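Local coordinates for protein ferulic acid esterase, AmCE1/Fae1A (Anaeromyces mucronatus, PDB 5CXX) that probably acts as a feruloyl esterase of the alpha/beta-hydrolase fold, releasing ferulic acid from its esters, and is seen here with ferulic acid bound, at residues Lys13-Pro24 with Asp75-Leu85. Numbering follows the deposited sequence.
Sequences KYRTKQEGVEYP and DDSTLAIPTNL
Asn84, on helix 77-87, binds 13-24 through both ends of its amide. Asn84 ND2 donates to Tyr14 O at 3.0 Å, nearly straight at 167°, and to Thr16 O at 2.9 Å, more bent. Both acceptors lie near the amide plane. Gln18 NE2 reaches Thr16 O from the opposite face. Tyr23 OH donates to Asn84 OD1 at 2.6 Å, on a lone pair in the carbonyl plane. The same hydroxyl accepts from Gln18 N. Arg15 NH2 forms a salt bridge with Asp75 OD2 at 3.0 Å; OD2 lies in the guanidinium plane, whereas NH2 comes from above the carboxylate plane. Arg15 NH1 bonds to Asn256 on helix 255-266. Asp75 OD1 caps the helix, holding Ser77 N and OG, and one water joins it to Arg15 O and NE. One water links Lys17 N to Asp76 OD2, another Lys17 NZ to Asp76 OD1. Lys17 CG, which chi1 of -67° sets anti to its own carbonyl carbon, lies over one face of the Tyr23 ring. Ala80 CB packs under the 14-17 backbone, and Thr83 CG2 touches Tyr23 CE1 at 3.5 Å. With an alanine in place of Asn84, the Tyr23 hydroxyl would probably lose its acceptor and Tyr14 O its amide donor. The N-terminal segment is thus pinned along helix 77-87, by charge at its start and by Asn84 about two turns on.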
ATOM      1  N   LYS A  13     -12.508   7.910 -15.945  1.00 30.60           N
ATOM      2  CA  LYS A  13     -13.573   8.380 -15.108  1.00 31.22           C
ATOM      3  C   LYS A  13     -13.539   7.883 -13.654  1.00 35.86           C
ATOM      4  O   LYS A  13     -14.204   8.475 -12.795  1.00 38.09           O
ATOM      5  CB  LYS A  13     -14.925   8.056 -15.727  1.00 34.89           C
ATOM      6  CG  LYS A  13     -15.203   6.596 -15.785  1.00 33.47           C
ATOM      7  CD  LYS A  13     -16.599   6.314 -16.405  1.00 52.34           C
ATOM      8  CE  LYS A  13     -16.782   4.825 -16.614  1.00 58.60           C
ATOM      9  NZ  LYS A  13     -18.176   4.498 -17.087  1.00 62.90           N
ATOM     10  N   TYR A  14     -12.783   6.828 -13.337  1.00 23.25           N
ATOM     11  CA  TYR A  14     -12.709   6.415 -11.958  1.00 22.33           C
ATOM     12  C   TYR A  14     -11.554   7.128 -11.245  1.00 21.41           C
ATOM     13  O   TYR A  14     -11.628   7.337 -10.024  1.00 21.83           O
ATOM     14  CB  TYR A  14     -12.509   4.887 -11.846  1.00 22.52           C
ATOM     15  CG  TYR A  14     -13.764   4.213 -12.248  1.00 22.12           C
ATOM     16  CD1 TYR A  14     -14.825   4.153 -11.373  1.00 27.87           C
ATOM     17  CD2 TYR A  14     -13.881   3.645 -13.526  1.00 26.52           C
ATOM     18  CE1 TYR A  14     -16.014   3.561 -11.777  1.00 31.29           C
ATOM     19  CE2 TYR A  14     -15.073   3.031 -13.937  1.00 31.15           C
ATOM     20  CZ  TYR A  14     -16.106   3.010 -13.055  1.00 31.81           C
ATOM     21  OH  TYR A  14     -17.267   2.416 -13.486  1.00 35.36           O
ATOM     22  N   ARG A  15     -10.498   7.549 -11.964  1.00 21.12           N
ATOM     23  CA  ARG A  15      -9.380   8.203 -11.273  1.00 21.69           C
ATOM     24  C   ARG A  15      -9.469   9.726 -11.261  1.00 20.54           C
ATOM     25  O   ARG A  15      -8.574  10.408 -10.768  1.00 22.43           O
ATOM     26  CB  ARG A  15      -8.036   7.782 -11.879  1.00 23.08           C
ATOM     27  CG  ARG A  15      -7.964   8.036 -13.412  1.00 20.33           C
ATOM     28  CD  ARG A  15      -6.550   7.565 -13.926  1.00 22.12           C
ATOM     29  NE  ARG A  15      -5.475   8.475 -13.455  1.00 22.63           N
ATOM     30  CZ  ARG A  15      -4.249   8.468 -13.974  1.00 23.78           C
ATOM     31  NH1 ARG A  15      -3.947   7.554 -14.913  1.00 25.11           N
ATOM     32  NH2 ARG A  15      -3.320   9.340 -13.553  1.00 23.01           N
ATOM     33  N   THR A  16     -10.565  10.248 -11.824  1.00 20.39           N
ATOM     34  CA  THR A  16     -10.831  11.698 -11.942  1.00 22.17           C
ATOM     35  C   THR A  16     -11.998  12.061 -11.008  1.00 21.02           C
ATOM     36  O   THR A  16     -13.025  11.317 -10.951  1.00 21.64           O
ATOM     37  CB  THR A  16     -11.191  12.030 -13.435  1.00 26.76           C
ATOM     38  OG1 THR A  16     -10.041  11.682 -14.228  1.00 33.24           O
ATOM     39  CG2 THR A  16     -11.473  13.523 -13.636  1.00 30.90           C
ATOM     40  N   LYS A  17     -11.895  13.212 -10.335  1.00 21.62           N
ATOM     41  CA  LYS A  17     -13.054  13.732  -9.615  1.00 20.24           C
ATOM     42  C   LYS A  17     -14.130  14.168 -10.598  1.00 23.84           C
ATOM     43  O   LYS A  17     -13.857  14.916 -11.528  1.00 27.04           O
ATOM     44  CB  LYS A  17     -12.671  14.919  -8.706  1.00 21.24           C
ATOM     45  CG  LYS A  17     -11.759  14.367  -7.570  1.00 20.29           C
ATOM     46  CD  LYS A  17     -11.403  15.586  -6.655  1.00 21.89           C
ATOM     47  CE  LYS A  17     -10.531  15.162  -5.483  1.00 26.74           C
ATOM     48  NZ  LYS A  17     -10.129  16.419  -4.679  1.00 30.55           N
ATOM     49  N   GLN A  18     -15.333  13.628 -10.423  1.00 20.57           N
ATOM     50  CA  GLN A  18     -16.461  14.001 -11.267  1.00 21.39           C
ATOM     51  C   GLN A  18     -17.263  15.186 -10.724  1.00 22.16           C
ATOM     52  O   GLN A  18     -17.459  15.323  -9.506  1.00 24.38           O
ATOM     53  CB  GLN A  18     -17.386  12.759 -11.382  1.00 21.60           C
ATOM     54  CG  GLN A  18     -16.619  11.520 -11.884  1.00 23.38           C
ATOM     55  CD  GLN A  18     -16.166  11.714 -13.311  1.00 31.65           C
ATOM     56  OE1 GLN A  18     -16.945  12.171 -14.165  1.00 38.73           O
ATOM     57  NE2 GLN A  18     -14.897  11.490 -13.565  1.00 28.00           N
ATOM     58  N   GLU A  19     -17.700  16.058 -11.613  1.00 23.09           N
ATOM     59  CA  GLU A  19     -18.430  17.260 -11.182  1.00 23.99           C
ATOM     60  C   GLU A  19     -19.713  16.833 -10.478  1.00 24.46           C
ATOM     61  O   GLU A  19     -20.398  15.891 -10.965  1.00 26.24           O
ATOM     62  CB  GLU A  19     -18.739  18.137 -12.382  1.00 25.01           C
ATOM     63  CG  GLU A  19     -19.163  19.582 -12.009  1.00 25.98           C
ATOM     64  CD  GLU A  19     -18.030  20.390 -11.442  1.00 25.59           C
ATOM     65  OE1 GLU A  19     -16.856  19.949 -11.613  1.00 24.67           O
ATOM     66  OE2 GLU A  19     -18.250  21.421 -10.810  1.00 26.26           O
ATOM     67  N   GLY A  20     -20.066  17.490  -9.373  1.00 24.80           N
ATOM     68  CA  GLY A  20     -21.329  17.159  -8.690  1.00 25.48           C
ATOM     69  C   GLY A  20     -21.195  15.991  -7.683  1.00 24.67           C
ATOM     70  O   GLY A  20     -22.161  15.685  -7.020  1.00 29.58           O
ATOM     71  N   VAL A  21     -20.039  15.339  -7.576  1.00 23.45           N
ATOM     72  CA  VAL A  21     -19.806  14.253  -6.618  1.00 22.69           C
ATOM     73  C   VAL A  21     -18.940  14.798  -5.491  1.00 26.90           C
ATOM     74  O   VAL A  21     -17.934  15.479  -5.779  1.00 24.87           O
ATOM     75  CB  VAL A  21     -19.097  13.041  -7.297  1.00 23.41           C
ATOM     76  CG1 VAL A  21     -18.756  11.943  -6.271  1.00 23.87           C
ATOM     77  CG2 VAL A  21     -19.953  12.528  -8.442  1.00 26.14           C
ATOM     78  N   GLU A  22     -19.302  14.534  -4.235  1.00 25.46           N
ATOM     79  CA  GLU A  22     -18.435  14.911  -3.096  1.00 23.45           C
ATOM     80  C   GLU A  22     -17.305  13.936  -2.889  1.00 24.44           C
ATOM     81  O   GLU A  22     -17.532  12.710  -2.914  1.00 24.09           O
ATOM     82  CB  GLU A  22     -19.249  14.982  -1.800  1.00 30.97           C
ATOM     83  CG  GLU A  22     -20.271  16.052  -1.814  1.00 47.50           C
ATOM     84  CD  GLU A  22     -20.726  16.403  -0.413  1.00 56.88           C
ATOM     85  OE1 GLU A  22     -21.068  15.476   0.358  1.00 53.94           O
ATOM     86  OE2 GLU A  22     -20.726  17.613  -0.090  1.00 65.73           O
ATOM     87  N   TYR A  23     -16.110  14.465  -2.653  1.00 23.40           N
ATOM     88  CA  TYR A  23     -14.948  13.622  -2.333  1.00 22.48           C
ATOM     89  C   TYR A  23     -14.457  13.881  -0.922  1.00 21.64           C
ATOM     90  O   TYR A  23     -14.625  14.976  -0.391  1.00 23.02           O
ATOM     91  CB  TYR A  23     -13.795  13.852  -3.375  1.00 20.93           C
ATOM     92  CG  TYR A  23     -14.266  13.310  -4.702  1.00 19.86           C
ATOM     93  CD1 TYR A  23     -14.072  11.944  -5.039  1.00 20.31           C
ATOM     94  CD2 TYR A  23     -14.956  14.132  -5.590  1.00 20.65           C
ATOM     95  CE1 TYR A  23     -14.591  11.400  -6.256  1.00 21.71           C
ATOM     96  CE2 TYR A  23     -15.486  13.628  -6.784  1.00 20.44           C
ATOM     97  CZ  TYR A  23     -15.300  12.272  -7.119  1.00 19.81           C
ATOM     98  OH  TYR A  23     -15.857  11.831  -8.302  1.00 22.68           O
ATOM     99  N   PRO A  24     -13.792  12.883  -0.311  1.00 21.43           N
ATOM    100  CA  PRO A  24     -13.255  13.107   1.028  1.00 22.96           C
ATOM    101  C   PRO A  24     -12.035  13.991   0.961  1.00 23.58           C
ATOM    102  O   PRO A  24     -11.481  14.210  -0.121  1.00 23.54           O
ATOM    103  CB  PRO A  24     -12.812  11.743   1.510  1.00 24.56           C
ATOM    104  CG  PRO A  24     -12.689  10.937   0.272  1.00 26.82           C
ATOM    105  CD  PRO A  24     -13.569  11.511  -0.799  1.00 21.93           C
ATOM    106  N   ASP A  75      -1.786  12.997  -7.311  1.00 18.97           N
ATOM    107  CA  ASP A  75      -2.676  12.691  -8.431  1.00 18.91           C
ATOM    108  C   ASP A  75      -4.028  12.384  -7.780  1.00 19.29           C
ATOM    109  O   ASP A  75      -4.049  11.769  -6.702  1.00 18.88           O
ATOM    110  CB  ASP A  75      -2.152  11.454  -9.228  1.00 17.87           C
ATOM    111  CG  ASP A  75      -3.137  10.954 -10.241  1.00 21.64           C
ATOM    112  OD1 ASP A  75      -3.919  10.066  -9.889  1.00 21.05           O
ATOM    113  OD2 ASP A  75      -3.089  11.408 -11.401  1.00 24.52           O
ATOM    114  N   ASP A  76      -5.117  12.746  -8.426  1.00 19.44           N
ATOM    115  CA  ASP A  76      -6.447  12.594  -7.781  1.00 18.81           C
ATOM    116  C   ASP A  76      -6.922  11.132  -7.710  1.00 22.18           C
ATOM    117  O   ASP A  76      -7.983  10.890  -7.123  1.00 21.26           O
ATOM    118  CB  ASP A  76      -7.487  13.443  -8.537  1.00 19.48           C
ATOM    119  CG  ASP A  76      -7.463  14.883  -8.124  1.00 24.95           C
ATOM    120  OD1 ASP A  76      -6.683  15.271  -7.209  1.00 25.11           O
ATOM    121  OD2 ASP A  76      -8.269  15.676  -8.684  1.00 23.78           O
ATOM    122  N   SER A  77      -6.182  10.147  -8.259  1.00 19.65           N
ATOM    123  CA  SER A  77      -6.682   8.777  -8.186  1.00 19.14           C
ATOM    124  C   SER A  77      -6.899   8.311  -6.757  1.00 20.41           C
ATOM    125  O   SER A  77      -7.812   7.542  -6.534  1.00 19.04           O
ATOM    126  CB  SER A  77      -5.728   7.790  -8.898  1.00 19.52           C
ATOM    127  OG  SER A  77      -4.413   7.916  -8.354  1.00 19.71           O
ATOM    128  N   THR A  78      -6.072   8.740  -5.802  1.00 18.79           N
ATOM    129  CA  THR A  78      -6.181   8.180  -4.450  1.00 19.37           C
ATOM    130  C   THR A  78      -7.520   8.540  -3.835  1.00 18.59           C
ATOM    131  O   THR A  78      -8.208   7.693  -3.218  1.00 19.85           O
ATOM    132  CB  THR A  78      -5.011   8.707  -3.581  1.00 18.45           C
ATOM    133  OG1 THR A  78      -3.788   8.233  -4.184  1.00 18.56           O
ATOM    134  CG2 THR A  78      -5.066   8.229  -2.098  1.00 20.37           C
ATOM    135  N   LEU A  79      -7.860   9.827  -3.920  1.00 18.52           N
ATOM    136  CA  LEU A  79      -9.160  10.280  -3.390  1.00 18.58           C
ATOM    137  C   LEU A  79     -10.324   9.918  -4.291  1.00 22.74           C
ATOM    138  O   LEU A  79     -11.446   9.760  -3.786  1.00 22.22           O
ATOM    139  CB  LEU A  79      -9.161  11.821  -3.210  1.00 20.18           C
ATOM    140  CG  LEU A  79      -8.168  12.354  -2.190  1.00 22.10           C
ATOM    141  CD1 LEU A  79      -8.158  13.910  -2.247  1.00 23.00           C
ATOM    142  CD2 LEU A  79      -8.505  11.841  -0.768  1.00 25.62           C
ATOM    143  N   ALA A  80     -10.120   9.832  -5.603  1.00 19.43           N
ATOM    144  CA  ALA A  80     -11.301   9.666  -6.485  1.00 20.02           C
ATOM    145  C   ALA A  80     -11.749   8.217  -6.608  1.00 19.55           C
ATOM    146  O   ALA A  80     -12.952   7.952  -6.678  1.00 20.84           O
ATOM    147  CB  ALA A  80     -11.023  10.223  -7.888  1.00 20.85           C
ATOM    148  N   ILE A  81     -10.807   7.289  -6.677  1.00 18.09           N
ATOM    149  CA  ILE A  81     -11.174   5.901  -6.990  1.00 18.93           C
ATOM    150  C   ILE A  81     -12.135   5.251  -5.978  1.00 19.99           C
ATOM    151  O   ILE A  81     -13.166   4.674  -6.398  1.00 20.62           O
ATOM    152  CB  ILE A  81      -9.874   5.045  -7.150  1.00 19.76           C
ATOM    153  CG1 ILE A  81      -9.290   5.292  -8.564  1.00 20.44           C
ATOM    154  CG2 ILE A  81     -10.172   3.526  -6.923  1.00 19.06           C
ATOM    155  CD1 ILE A  81      -7.863   4.655  -8.771  1.00 20.27           C
ATOM    156  N   PRO A  82     -11.857   5.369  -4.659  1.00 19.61           N
ATOM    157  CA  PRO A  82     -12.800   4.649  -3.760  1.00 22.15           C
ATOM    158  C   PRO A  82     -14.189   5.271  -3.767  1.00 20.97           C
ATOM    159  O   PRO A  82     -15.179   4.517  -3.738  1.00 21.20           O
ATOM    160  CB  PRO A  82     -12.147   4.775  -2.368  1.00 21.23           C
ATOM    161  CG  PRO A  82     -10.646   4.982  -2.682  1.00 21.77           C
ATOM    162  CD  PRO A  82     -10.632   5.858  -3.956  1.00 19.32           C
ATOM    163  N   THR A  83     -14.298   6.598  -3.871  1.00 21.16           N
ATOM    164  CA  THR A  83     -15.627   7.246  -3.981  1.00 22.12           C
ATOM    165  C   THR A  83     -16.344   6.887  -5.270  1.00 20.73           C
ATOM    166  O   THR A  83     -17.526   6.588  -5.285  1.00 23.79           O
ATOM    167  CB  THR A  83     -15.451   8.789  -3.849  1.00 22.05           C
ATOM    168  OG1 THR A  83     -15.122   9.042  -2.492  1.00 24.98           O
ATOM    169  CG2 THR A  83     -16.753   9.551  -4.234  1.00 24.33           C
ATOM    170  N   ASN A  84     -15.605   6.923  -6.369  1.00 21.57           N
ATOM    171  CA  ASN A  84     -16.232   6.667  -7.658  1.00 22.25           C
ATOM    172  C   ASN A  84     -16.679   5.210  -7.739  1.00 23.74           C
ATOM    173  O   ASN A  84     -17.723   4.935  -8.343  1.00 26.25           O
ATOM    174  CB  ASN A  84     -15.269   7.023  -8.801  1.00 21.86           C
ATOM    175  CG  ASN A  84     -15.156   8.544  -8.986  1.00 22.72           C
ATOM    176  OD1 ASN A  84     -16.106   9.294  -8.645  1.00 23.14           O
ATOM    177  ND2 ASN A  84     -14.040   9.007  -9.557  1.00 21.94           N
ATOM    178  N   LEU A  85     -15.908   4.297  -7.137  1.00 21.71           N
ATOM    179  CA  LEU A  85     -16.378   2.889  -7.080  1.00 21.28           C
ATOM    180  C   LEU A  85     -17.557   2.759  -6.137  1.00 25.46           C
ATOM    181  O   LEU A  85     -18.520   2.012  -6.427  1.00 27.02           O
ATOM    182  CB  LEU A  85     -15.240   1.947  -6.657  1.00 21.00           C
ATOM    183  CG  LEU A  85     -14.144   1.717  -7.699  1.00 23.15           C
ATOM    184  CD1 LEU A  85     -12.884   1.036  -7.067  1.00 22.06           C
ATOM    185  CD2 LEU A  85     -14.721   0.883  -8.892  1.00 24.01           C
TER
HETATM  186  O   HOH W   1      -6.035  10.693 -11.761  1.00 24.70           O
HETATM  187  O   HOH W   2      -9.659  14.987 -10.808  1.00 24.05           O
HETATM  188  O   HOH W   3      -7.558  17.121  -5.075  1.00 52.90           O